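Local structure of FixK2 protein (Bradyrhizobium japonicum, 4I2O) at residues 146-151 / 189-194. The protein binds DNA as a member of the CRP/FNR superfamily and probably regulates transcription linked to nitrogen fixation. The protein carries 1 engineered substitution. Numbering follows the deposited sequence.
Sequences EDHMLL and DYLGLT. With nucleotides of chain D.
His148, on the long helix 128-154, grips Tyr190 twice, a compact example of one residue serving as both donor and stacking partner. Its NE2 gives a hydrogen bond of 2.7 Å to Tyr190 O, with an N-H...O angle of 153°; the acceptor lies a little out of the imidazole plane, and the donor arrives well tilted from the plane of the carbonyl. Chi1 of -177° sets Tyr190 CG beside its own carbonyl carbon, which brings the phenol ring to the imidazole in an offset stack, centroids 4.3 Å apart and planes at 29°. His148 NE2 sits 3.6 Å from Tyr190 CD1, over one face of the phenol near its rim, while Tyr190 OH is hydrogen-bonded to Glu167 and Phe85 meets the ring. With an alanine here the imidazole is likely to lose the face it stacks on, and Glu167 its hydroxyl partner. Next to this pair, Leu151 CD2 crosses Leu191 CD2 at 4.0 Å. At Gly192 the backbone turns to positive phi, and Thr194 N-caps the following helix and binds OP2 of DA19 of chain D through N (3.2 Å) and OG1 (2.9 Å). Directional bond and stack on one tyrosine thus hold the helix preceding the DNA-contacting turn against helix 128-154.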
loop_
_atom_site.group_PDB
_atom_site.type_symbol
_atom_site.label_atom_id
_atom_site.label_comp_id
_atom_site.label_asym_id
_atom_site.label_seq_id
_atom_site.Cartn_x
_atom_site.Cartn_y
_atom_site.Cartn_z
ATOM N N GLU A 146 -0.121 -1.997 3.143
ATOM C CA GLU A 146 -0.740 -1.232 4.276
ATOM C C GLU A 146 0.279 -0.860 5.355
ATOM O O GLU A 146 0.375 0.308 5.813
ATOM C CB GLU A 146 -1.905 -2.029 4.902
ATOM C CG GLU A 146 -3.125 -2.131 3.942
ATOM C CD GLU A 146 -4.173 -3.153 4.362
ATOM O OE1 GLU A 146 -3.882 -4.079 5.173
ATOM O OE2 GLU A 146 -5.337 -3.001 3.905
ATOM N N ASP A 147 1.071 -1.830 5.765
ATOM C CA ASP A 147 2.121 -1.546 6.749
ATOM C C ASP A 147 3.085 -0.552 6.165
ATOM O O ASP A 147 3.588 0.352 6.896
ATOM C CB ASP A 147 2.906 -2.846 7.096
ATOM C CG ASP A 147 2.118 -3.805 7.975
ATOM O OD1 ASP A 147 1.089 -3.399 8.571
ATOM O OD2 ASP A 147 2.553 -4.982 8.098
ATOM N N HIS A 148 3.428 -0.733 4.870
ATOM C CA HIS A 148 4.407 0.156 4.251
ATOM C C HIS A 148 3.853 1.576 4.087
ATOM O O HIS A 148 4.615 2.543 4.193
ATOM C CB HIS A 148 4.890 -0.364 2.920
ATOM C CG HIS A 148 6.318 -0.098 2.688
ATOM N ND1 HIS A 148 7.309 -0.420 3.610
ATOM C CD2 HIS A 148 6.947 0.458 1.631
ATOM C CE1 HIS A 148 8.467 -0.002 3.144
ATOM N NE2 HIS A 148 8.281 0.514 1.932
ATOM N N MET A 149 2.550 1.748 3.868
ATOM C CA MET A 149 2.035 3.143 3.925
ATOM C C MET A 149 2.234 3.821 5.239
ATOM O O MET A 149 2.538 5.035 5.298
ATOM C CB MET A 149 0.529 3.151 3.568
ATOM C CG MET A 149 0.276 2.803 2.090
ATOM S SD MET A 149 -1.518 2.958 1.683
ATOM C CE MET A 149 -2.276 1.513 2.354
ATOM N N LEU A 150 2.008 3.086 6.335
ATOM C CA LEU A 150 2.237 3.647 7.662
ATOM C C LEU A 150 3.681 4.081 7.782
ATOM O O LEU A 150 3.991 5.127 8.334
ATOM C CB LEU A 150 1.896 2.636 8.748
ATOM C CG LEU A 150 2.122 3.014 10.216
ATOM C CD1 LEU A 150 1.329 4.276 10.617
ATOM C CD2 LEU A 150 1.799 1.865 11.164
ATOM N N LEU A 151 4.594 3.213 7.374
ATOM C CA LEU A 151 6.015 3.605 7.389
ATOM C C LEU A 151 6.312 4.856 6.582
ATOM O O LEU A 151 7.009 5.785 7.082
ATOM C CB LEU A 151 6.827 2.381 6.801
ATOM C CG LEU A 151 8.379 2.609 6.768
ATOM C CD1 LEU A 151 9.077 1.282 6.934
ATOM C CD2 LEU A 151 8.909 3.266 5.416
ATOM N N ASP A 189 14.972 4.243 -1.803
ATOM C CA ASP A 189 13.714 4.272 -2.599
ATOM C C ASP A 189 12.638 3.325 -2.119
ATOM O O ASP A 189 11.455 3.585 -2.370
ATOM C CB ASP A 189 13.951 4.084 -4.144
ATOM C CG ASP A 189 14.708 5.231 -4.740
ATOM O OD1 ASP A 189 14.650 6.345 -4.157
ATOM O OD2 ASP A 189 15.267 5.078 -5.862
ATOM N N TYR A 190 13.009 2.323 -1.311
ATOM C CA TYR A 190 11.987 1.500 -0.632
ATOM C C TYR A 190 11.428 2.224 0.568
ATOM O O TYR A 190 10.225 2.136 0.866
ATOM C CB TYR A 190 12.690 0.206 -0.143
ATOM C CG TYR A 190 11.816 -0.862 0.549
ATOM C CD1 TYR A 190 10.645 -1.381 -0.054
ATOM C CD2 TYR A 190 12.190 -1.368 1.780
ATOM C CE1 TYR A 190 9.918 -2.418 0.554
ATOM C CE2 TYR A 190 11.456 -2.414 2.391
ATOM C CZ TYR A 190 10.346 -2.930 1.766
ATOM O OH TYR A 190 9.628 -3.977 2.319
ATOM N N LEU A 191 12.262 3.028 1.225
ATOM C CA LEU A 191 11.870 3.653 2.495
ATOM C C LEU A 191 11.468 5.139 2.359
ATOM O O LEU A 191 11.232 5.773 3.376
ATOM C CB LEU A 191 13.046 3.610 3.541
ATOM C CG LEU A 191 13.556 2.190 3.856
ATOM C CD1 LEU A 191 14.750 2.270 4.868
ATOM C CD2 LEU A 191 12.325 1.410 4.415
ATOM N N GLY A 192 11.400 5.691 1.148
ATOM C CA GLY A 192 11.003 7.101 0.987
ATOM C C GLY A 192 12.076 8.035 1.505
ATOM O O GLY A 192 11.783 9.142 1.961
ATOM N N LEU A 193 13.340 7.598 1.445
ATOM C CA LEU A 193 14.521 8.392 1.989
ATOM C C LEU A 193 15.612 8.468 0.935
ATOM O O LEU A 193 15.569 7.750 -0.044
ATOM C CB LEU A 193 15.147 7.671 3.239
ATOM C CG LEU A 193 14.200 7.459 4.443
ATOM C CD1 LEU A 193 14.889 6.553 5.492
ATOM C CD2 LEU A 193 13.856 8.874 5.034
ATOM N N THR A 194 16.615 9.340 1.136
ATOM C CA THR A 194 17.835 9.342 0.281
ATOM C C THR A 194 18.778 8.294 0.795
ATOM O O THR A 194 18.731 7.876 1.979
ATOM C CB THR A 194 18.585 10.736 0.320
ATOM O OG1 THR A 194 18.929 10.995 1.679
ATOM C CG2 THR A 194 17.681 11.865 -0.187
ATOM P P DA D 19 15.424 12.387 2.997
ATOM O OP1 DA D 19 14.380 11.723 2.149
ATOM O OP2 DA D 19 16.680 11.645 3.344
ATOM O "O5'" DA D 19 15.740 13.762 2.286
ATOM C "C5'" DA D 19 14.729 14.731 2.036
ATOM C "C4'" DA D 19 15.302 15.783 1.098
ATOM O "O4'" DA D 19 16.206 16.657 1.859
ATOM C "C3'" DA D 19 16.163 15.286 -0.076
ATOM O "O3'" DA D 19 15.709 16.120 -1.209
ATOM C "C2'" DA D 19 17.618 15.494 0.341
ATOM C "C1'" DA D 19 17.519 16.650 1.356
ATOM N N9 DA D 19 18.412 16.466 2.488
ATOM C C8 DA D 19 18.572 15.397 3.325
ATOM N N7 DA D 19 19.487 15.550 4.285
ATOM C C5 DA D 19 19.953 16.831 4.055
ATOM C C6 DA D 19 20.891 17.597 4.762
ATOM N N6 DA D 19 21.563 17.134 5.842
ATOM N N1 DA D 19 21.144 18.855 4.304
ATOM C C2 DA D 19 20.437 19.286 3.238
ATOM N N3 DA D 19 19.500 18.679 2.510
ATOM C C4 DA D 19 19.309 17.410 2.957
#